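Local coordinates for AlkZ (Streptomyces sahachiroi, PDB 5UUJ), which belongs to the AlkZ-like family of DNA glycosylases, with more helix than strand, and is classed with the helix-turn-helix proteins, at residues Ser113-Pro117 / Arg118-Glu122; Glu125-Ala128 / Gly129-Gly133; Asp139-Val142 / Thr143-Ala147. All blocks are in the same frame, centred on the assembly; numbering follows the deposited sequence.

Contact 1: Ser113-Pro117 / Arg118-Glu122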
loop_
_atom_site.group_PDB
_atom_site.type_symbol
_atom_site.label_atom_id
_atom_site.label_comp_id
_atom_site.label_asym_id
_atom_site.label_seq_id
_atom_site.Cartn_x
_atom_site.Cartn_y
_atom_site.Cartn_z
ATOM N N SER A 113 23.649 -5.030 -6.044
ATOM C CA SER A 113 23.646 -5.356 -4.619
ATOM C C SER A 113 24.970 -5.931 -4.128
ATOM O O SER A 113 25.352 -5.728 -2.975
ATOM C CB SER A 113 22.535 -6.359 -4.313
ATOM O OG SER A 113 22.872 -7.642 -4.814
ATOM N N GLY A 114 25.654 -6.671 -4.995
ATOM C CA GLY A 114 26.879 -7.354 -4.617
ATOM C C GLY A 114 26.610 -8.642 -3.856
ATOM O O GLY A 114 27.488 -9.154 -3.160
ATOM N N VAL A 115 25.394 -9.163 -3.996
ATOM C CA VAL A 115 24.981 -10.391 -3.317
ATOM C C VAL A 115 24.412 -11.382 -4.329
ATOM O O VAL A 115 23.506 -11.047 -5.092
ATOM C CB VAL A 115 23.920 -10.112 -2.229
ATOM C CG1 VAL A 115 23.669 -11.359 -1.386
ATOM C CG2 VAL A 115 24.355 -8.958 -1.345
ATOM N N THR A 116 24.941 -12.600 -4.333
ATOM C CA THR A 116 24.492 -13.616 -5.276
ATOM C C THR A 116 23.194 -14.266 -4.790
ATOM O O THR A 116 22.837 -14.134 -3.623
ATOM C CB THR A 116 25.559 -14.708 -5.478
ATOM O OG1 THR A 116 25.671 -15.501 -4.290
ATOM C CG2 THR A 116 26.910 -14.086 -5.812
ATOM N N PRO A 117 22.478 -14.961 -5.691
ATOM C CA PRO A 117 21.272 -15.696 -5.290
ATOM C C PRO A 117 21.562 -16.754 -4.227
ATOM O O PRO A 117 20.758 -16.942 -3.312
ATOM C CB PRO A 117 20.802 -16.345 -6.597
ATOM C CG PRO A 117 21.361 -15.479 -7.671
ATOM C CD PRO A 117 22.681 -14.995 -7.150
ATOM N N ARG A 118 22.696 -17.435 -4.352
ATOM C CA ARG A 118 23.105 -18.413 -3.351
ATOM C C ARG A 118 23.215 -17.737 -1.992
ATOM O O ARG A 118 22.752 -18.263 -0.979
ATOM C CB ARG A 118 24.440 -19.061 -3.729
ATOM C CG ARG A 118 24.942 -20.098 -2.728
ATOM C CD ARG A 118 24.143 -21.387 -2.807
ATOM N NE ARG A 118 24.285 -22.198 -1.597
ATOM C CZ ARG A 118 23.430 -22.196 -0.575
ATOM N NH1 ARG A 118 22.346 -21.428 -0.597
ATOM N NH2 ARG A 118 23.657 -22.972 0.477
ATOM N N GLN A 119 23.826 -16.558 -1.983
ATOM C CA GLN A 119 24.043 -15.814 -0.752
ATOM C C GLN A 119 22.746 -15.257 -0.167
ATOM O O GLN A 119 22.631 -15.105 1.046
ATOM C CB GLN A 119 25.034 -14.680 -0.996
ATOM C CG GLN A 119 26.473 -15.146 -1.061
ATOM C CD GLN A 119 27.408 -14.067 -1.555
ATOM O OE1 GLN A 119 27.029 -13.223 -2.365
ATOM N NE2 GLN A 119 28.643 -14.087 -1.066
ATOM N N VAL A 120 21.777 -14.944 -1.021
ATOM C CA VAL A 120 20.475 -14.488 -0.539
ATOM C C VAL A 120 19.811 -15.616 0.251
ATOM O O VAL A 120 19.233 -15.379 1.310
ATOM C CB VAL A 120 19.558 -14.028 -1.699
ATOM C CG1 VAL A 120 18.124 -13.820 -1.222
ATOM C CG2 VAL A 120 20.087 -12.741 -2.311
ATOM N N ASP A 121 19.914 -16.841 -0.257
ATOM C CA ASP A 121 19.358 -18.000 0.435
ATOM C C ASP A 121 20.030 -18.195 1.789
ATOM O O ASP A 121 19.360 -18.444 2.791
ATOM C CB ASP A 121 19.516 -19.271 -0.406
ATOM C CG ASP A 121 18.626 -19.280 -1.635
ATOM O OD1 ASP A 121 17.718 -18.424 -1.736
ATOM O OD2 ASP A 121 18.830 -20.161 -2.498
ATOM N N GLU A 122 21.355 -18.088 1.812
ATOM C CA GLU A 122 22.110 -18.238 3.050
ATOM C C GLU A 122 21.685 -17.186 4.066
ATOM O O GLU A 122 21.495 -17.489 5.246
ATOM C CB GLU A 122 23.610 -18.136 2.784
ATOM C CG GLU A 122 24.175 -19.287 1.971
ATOM C CD GLU A 122 25.609 -19.045 1.540
ATOM O OE1 GLU A 122 26.177 -17.995 1.904
ATOM O OE2 GLU A 122 26.172 -19.905 0.834
HETATM O O HOH W 1 17.915 -16.894 -4.127
#

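Contact 2: Glu125-Ala128 / Gly129-Gly133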
loop_
_atom_site.group_PDB
_atom_site.type_symbol
_atom_site.label_atom_id
_atom_site.label_comp_id
_atom_site.label_asym_id
_atom_site.label_seq_id
_atom_site.Cartn_x
_atom_site.Cartn_y
_atom_site.Cartn_z
ATOM N N GLU A 125 18.210 -17.908 5.639
ATOM C CA GLU A 125 18.312 -18.911 6.691
ATOM C C GLU A 125 18.898 -18.332 7.971
ATOM O O GLU A 125 18.366 -18.540 9.060
ATOM C CB GLU A 125 19.176 -20.087 6.222
ATOM C CG GLU A 125 18.618 -20.824 5.012
ATOM C CD GLU A 125 19.643 -21.716 4.323
ATOM O OE1 GLU A 125 20.807 -21.779 4.778
ATOM O OE2 GLU A 125 19.278 -22.357 3.316
ATOM N N GLU A 126 19.996 -17.598 7.836
ATOM C CA GLU A 126 20.736 -17.139 9.001
ATOM C C GLU A 126 20.005 -16.008 9.724
ATOM O O GLU A 126 19.996 -15.959 10.953
ATOM C CB GLU A 126 22.138 -16.688 8.592
ATOM C CG GLU A 126 23.156 -16.780 9.710
ATOM C CD GLU A 126 23.389 -18.206 10.181
ATOM O OE1 GLU A 126 23.911 -18.379 11.301
ATOM O OE2 GLU A 126 23.055 -19.153 9.436
ATOM N N VAL A 127 19.392 -15.108 8.963
ATOM C CA VAL A 127 18.640 -14.004 9.553
ATOM C C VAL A 127 17.452 -14.557 10.338
ATOM O O VAL A 127 17.143 -14.077 11.427
ATOM C CB VAL A 127 18.161 -13.003 8.473
ATOM C CG1 VAL A 127 17.056 -12.085 9.004
ATOM C CG2 VAL A 127 19.336 -12.178 7.974
ATOM N N ALA A 128 16.802 -15.578 9.789
ATOM C CA ALA A 128 15.656 -16.193 10.447
ATOM C C ALA A 128 16.047 -16.732 11.820
ATOM O O ALA A 128 15.287 -16.616 12.781
ATOM C CB ALA A 128 15.077 -17.304 9.584
ATOM N N GLY A 129 17.239 -17.316 11.909
ATOM C CA GLY A 129 17.725 -17.874 13.160
ATOM C C GLY A 129 18.131 -16.806 14.158
ATOM O O GLY A 129 17.852 -16.916 15.353
ATOM N N ILE A 130 18.790 -15.765 13.665
ATOM C CA ILE A 130 19.260 -14.681 14.515
ATOM C C ILE A 130 18.091 -13.910 15.129
ATOM O O ILE A 130 18.141 -13.533 16.300
ATOM C CB ILE A 130 20.168 -13.718 13.718
ATOM C CG1 ILE A 130 21.478 -14.422 13.351
ATOM C CG2 ILE A 130 20.484 -12.453 14.516
ATOM C CD1 ILE A 130 22.244 -13.752 12.228
ATOM N N LEU A 131 17.038 -13.694 14.348
ATOM C CA LEU A 131 15.936 -12.833 14.773
ATOM C C LEU A 131 14.801 -13.579 15.479
ATOM O O LEU A 131 13.830 -12.963 15.913
ATOM C CB LEU A 131 15.368 -12.082 13.568
ATOM C CG LEU A 131 16.300 -11.084 12.877
ATOM C CD1 LEU A 131 15.548 -10.363 11.775
ATOM C CD2 LEU A 131 16.889 -10.083 13.864
ATOM N N ASP A 132 14.919 -14.896 15.599
ATOM C CA ASP A 132 13.888 -15.684 16.262
ATOM C C ASP A 132 13.782 -15.278 17.730
ATOM O O ASP A 132 14.621 -15.654 18.548
ATOM C CB ASP A 132 14.189 -17.180 16.141
ATOM C CG ASP A 132 13.031 -18.051 16.594
ATOM O OD1 ASP A 132 12.974 -19.225 16.173
ATOM O OD2 ASP A 132 12.176 -17.571 17.364
ATOM N N GLY A 133 12.746 -14.508 18.054
ATOM C CA GLY A 133 12.511 -14.070 19.418
ATOM C C GLY A 133 13.526 -13.037 19.868
ATOM O O GLY A 133 13.766 -12.865 21.066
#

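Contact 3: Asp139-Val142 / Thr143-Ala147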
loop_
_atom_site.group_PDB
_atom_site.type_symbol
_atom_site.label_atom_id
_atom_site.label_comp_id
_atom_site.label_asym_id
_atom_site.label_seq_id
_atom_site.Cartn_x
_atom_site.Cartn_y
_atom_site.Cartn_z
ATOM N N ASP A 139 22.379 -2.269 12.336
ATOM C CA ASP A 139 23.796 -2.430 12.636
ATOM C C ASP A 139 24.052 -3.652 13.509
ATOM O O ASP A 139 25.027 -4.374 13.305
ATOM C CB ASP A 139 24.339 -1.176 13.321
ATOM C CG ASP A 139 24.373 0.027 12.395
ATOM O OD1 ASP A 139 24.656 -0.153 11.190
ATOM O OD2 ASP A 139 24.119 1.153 12.875
ATOM N N GLU A 140 23.177 -3.883 14.481
ATOM C CA GLU A 140 23.309 -5.040 15.356
ATOM C C GLU A 140 23.143 -6.340 14.571
ATOM O O GLU A 140 23.877 -7.302 14.795
ATOM C CB GLU A 140 22.289 -4.973 16.493
ATOM C CG GLU A 140 22.647 -3.967 17.574
ATOM C CD GLU A 140 21.602 -3.882 18.672
ATOM O OE1 GLU A 140 20.454 -4.322 18.445
ATOM O OE2 GLU A 140 21.930 -3.378 19.767
ATOM N N LEU A 141 22.183 -6.361 13.649
ATOM C CA LEU A 141 21.931 -7.549 12.837
ATOM C C LEU A 141 23.081 -7.810 11.863
ATOM O O LEU A 141 23.514 -8.953 11.690
ATOM C CB LEU A 141 20.614 -7.406 12.070
ATOM C CG LEU A 141 20.277 -8.527 11.080
ATOM C CD1 LEU A 141 20.252 -9.889 11.764
ATOM C CD2 LEU A 141 18.950 -8.254 10.393
ATOM N N VAL A 142 23.574 -6.752 11.230
ATOM C CA VAL A 142 24.670 -6.878 10.277
ATOM C C VAL A 142 25.930 -7.343 10.997
ATOM O O VAL A 142 26.709 -8.123 10.451
ATOM C CB VAL A 142 24.939 -5.543 9.544
ATOM C CG1 VAL A 142 26.252 -5.594 8.761
ATOM C CG2 VAL A 142 23.789 -5.217 8.607
ATOM N N THR A 143 26.119 -6.868 12.225
ATOM C CA THR A 143 27.276 -7.255 13.028
ATOM C C THR A 143 27.227 -8.745 13.354
ATOM O O THR A 143 28.252 -9.423 13.327
ATOM C CB THR A 143 27.355 -6.436 14.333
ATOM O OG1 THR A 143 27.549 -5.053 14.015
ATOM C CG2 THR A 143 28.507 -6.907 15.218
ATOM N N ARG A 144 26.035 -9.252 13.662
ATOM C CA ARG A 144 25.855 -10.678 13.912
ATOM C C ARG A 144 26.206 -11.484 12.666
ATOM O O ARG A 144 26.889 -12.506 12.743
ATOM C CB ARG A 144 24.415 -10.980 14.337
ATOM C CG ARG A 144 24.082 -10.601 15.774
ATOM C CD ARG A 144 24.807 -11.485 16.779
ATOM N NE ARG A 144 24.599 -12.908 16.515
ATOM C CZ ARG A 144 23.562 -13.616 16.955
ATOM N NH1 ARG A 144 22.618 -13.043 17.689
ATOM N NH2 ARG A 144 23.466 -14.906 16.658
ATOM N N LEU A 145 25.733 -11.009 11.518
ATOM C CA LEU A 145 25.929 -11.706 10.251
ATOM C C LEU A 145 27.402 -11.816 9.860
ATOM O O LEU A 145 27.871 -12.893 9.498
ATOM C CB LEU A 145 25.153 -10.999 9.139
ATOM C CG LEU A 145 23.630 -11.152 9.181
ATOM C CD1 LEU A 145 22.948 -10.135 8.268
ATOM C CD2 LEU A 145 23.228 -12.575 8.806
ATOM N N VAL A 146 28.131 -10.707 9.941
ATOM C CA VAL A 146 29.514 -10.681 9.471
ATOM C C VAL A 146 30.439 -11.458 10.404
ATOM O O VAL A 146 31.585 -11.735 10.057
ATOM C CB VAL A 146 30.038 -9.236 9.315
ATOM C CG1 VAL A 146 29.229 -8.495 8.247
ATOM C CG2 VAL A 146 30.028 -8.501 10.658
ATOM N N ALA A 147 29.949 -11.796 11.591
ATOM C CA ALA A 147 30.679 -12.699 12.472
ATOM C C ALA A 147 30.783 -14.067 11.796
ATOM O O ALA A 147 31.712 -14.833 12.054
ATOM C CB ALA A 147 29.994 -12.814 13.830
#

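Contact 1: Ser113-Pro117 / Arg118-Glu122
Thr116 and Gln119 hold each other by backbone and side chain at once. The amide of Thr116 gives its hydrogen to OE1 of Gln119 at 2.9 Å in a nearly straight bond (178°), arriving in the plane of the side-chain carbonyl on one of its lone pairs. In return Gln119 N donates to Thr116 OG1 at 3.1 Å. A further, weak bond from Thr116 OG1 to Gln119 OE1, 3.3 Å long, ties the two side chains together. Threonine suits this place because its hydroxyl, set between its own N and carbonyl carbon (chi1 70°), can face a helix amide. Glutamine suits the other: chi1 of -77° sets CG beside its own N, and the extended chain carries OE1 back to Thr116 N.

Beside this polar exchange lies a hydrophobic one. CG1 of Val115 rests against CB of Gln119 at 3.6 Å and meets CG2 of Val120 at 3.9 Å, the two valines crossing at about a right angle. Met154 and Val165 touch Val115, while Trp104 and Pro168 touch Val120.

Farther out, Pro117 fits the first turn, where having no N-H costs nothing. A water donates to Pro117 O (3.0 Å) and to Asp121 OD1 (2.8 Å), and Asp121 also forms a salt bridge with Arg172. Earlier in the chain Ser113 OG accepts from Val115 N, an ST turn, while Gly114 takes the positive phi that ends helix 107-113. Thr116, the N-cap, and Gln119 form a capping box that opens helix 117-130.

Contact 2: Glu125-Ala128 / Gly129-Gly133
Glu126 meets Ile130 through its aliphatic stem, and its flat carboxylate is carried past the contact: CG lies 4.0 Å from Ile130 CD1, whereas OE2 goes on to a salt bridge with Arg150. With CG anti to the backbone N and a bend at chi2 (64°), the methylenes are left for Ile130 and the charge is led elsewhere. No side-chain ring enters; the flat groups that meet are peptides, Ile130 N donating to Glu126 O at 3.0 Å, tilted 18° from its carbonyl plane, and Ile130 CG1 packs near that same oxygen.

These are the i to i+4 pairs of the last turns of helix 117-130, where Leu131 N bonds to Val127 O at 2.9 Å. Val127 and Leu131 lie side by side and point the same way, CG1 of the valine 3.6 Å from CD1 of the leucine; both are buried, which suits their apolar branches. Isoleucine suits position 130 because its CD1 lies against Glu126 CG and also reaches Leu145, while its CG2 branch packs on Leu141 of helix 138-146; the residue touches Leu136 as well. The backbone of Leu131 bonds to that of Leu189.

Contact 3: Asp139-Val142 / Thr143-Ala147
Thr143 grips the carbonyl oxygen of Asp139 twice. Its hydroxyl donates from OG1 to Asp139 O at 2.7 Å, and its backbone N donates to Asp139 O at 2.9 Å, the two arriving from opposite faces of the carbonyl plane. Neither lies in that plane: the hydroxyl is tilted 32° from it and the amide 30°. The reach is explained by chi1 of -64°, which sets OG1 beside the residue's own N, where it looks back down the helix toward the turn before. Threonine suits an exposed helical position of this kind, since its hydroxyl can be satisfied by the helix itself.

The next bonds are the regular ones of helix 138-146, such as Leu145 N to Leu141 O (3.0 Å) and Val146 N to Val142 O (3.0 Å). The acidic side chains find partners beyond these two segments. Glu140 forms a salt bridge with Arg181, and Asp139 OD1 forms a long, weak ion pair with Arg159.

Apolar packing follows the same four-residue step. CG of Leu141 meets CD1 of Leu145 at 4.2 Å, and both leucines also press on Ile130 of helix 117-130. Val142 and Val146 touch through their CG1 atoms at 4.2 Å, with Arg159 and Glu155 of helix 155-160 alongside. Arg144 lays its CG 3.4 Å from Glu140 O, then bends at chi2 and chi3 so that its charged end leaves the turn and comes to Ile130.

Two donors on one oxygen would probably polarise the Asp139 carbonyl. The chemistry thus describes an amphipathic helix: the hydroxyl bonds back to the helix, the acidic ends pair with arginines elsewhere in the chain, and the leucines and Val142 supply buried packing surface.

Overall arrangement
Going from the N terminus, the chain leaves helix 107-113, turns through contact 1 into helix 117-130, reaches the end of that helix at contact 2, and after strand 136-137 enters helix 138-146, which holds contact 3. Each contact joins neighbouring stretches, so contact 1 closes only a tight interhelical turn, contact 2 spans the last turn of its helix and the chain beyond, and contact 3 turns of another. They run in series; none encloses or crosses another. Contacts 1 and 2 share one helix, their centres 16 Å apart. Contacts 2 and 3 touch directly: Ile130 CG2 lies 3.8 Å from Leu141 CD1, and Ile130 CD1 3.8 Å from Leu145 CD2, so helices 117-130 and 138-146 are packed together.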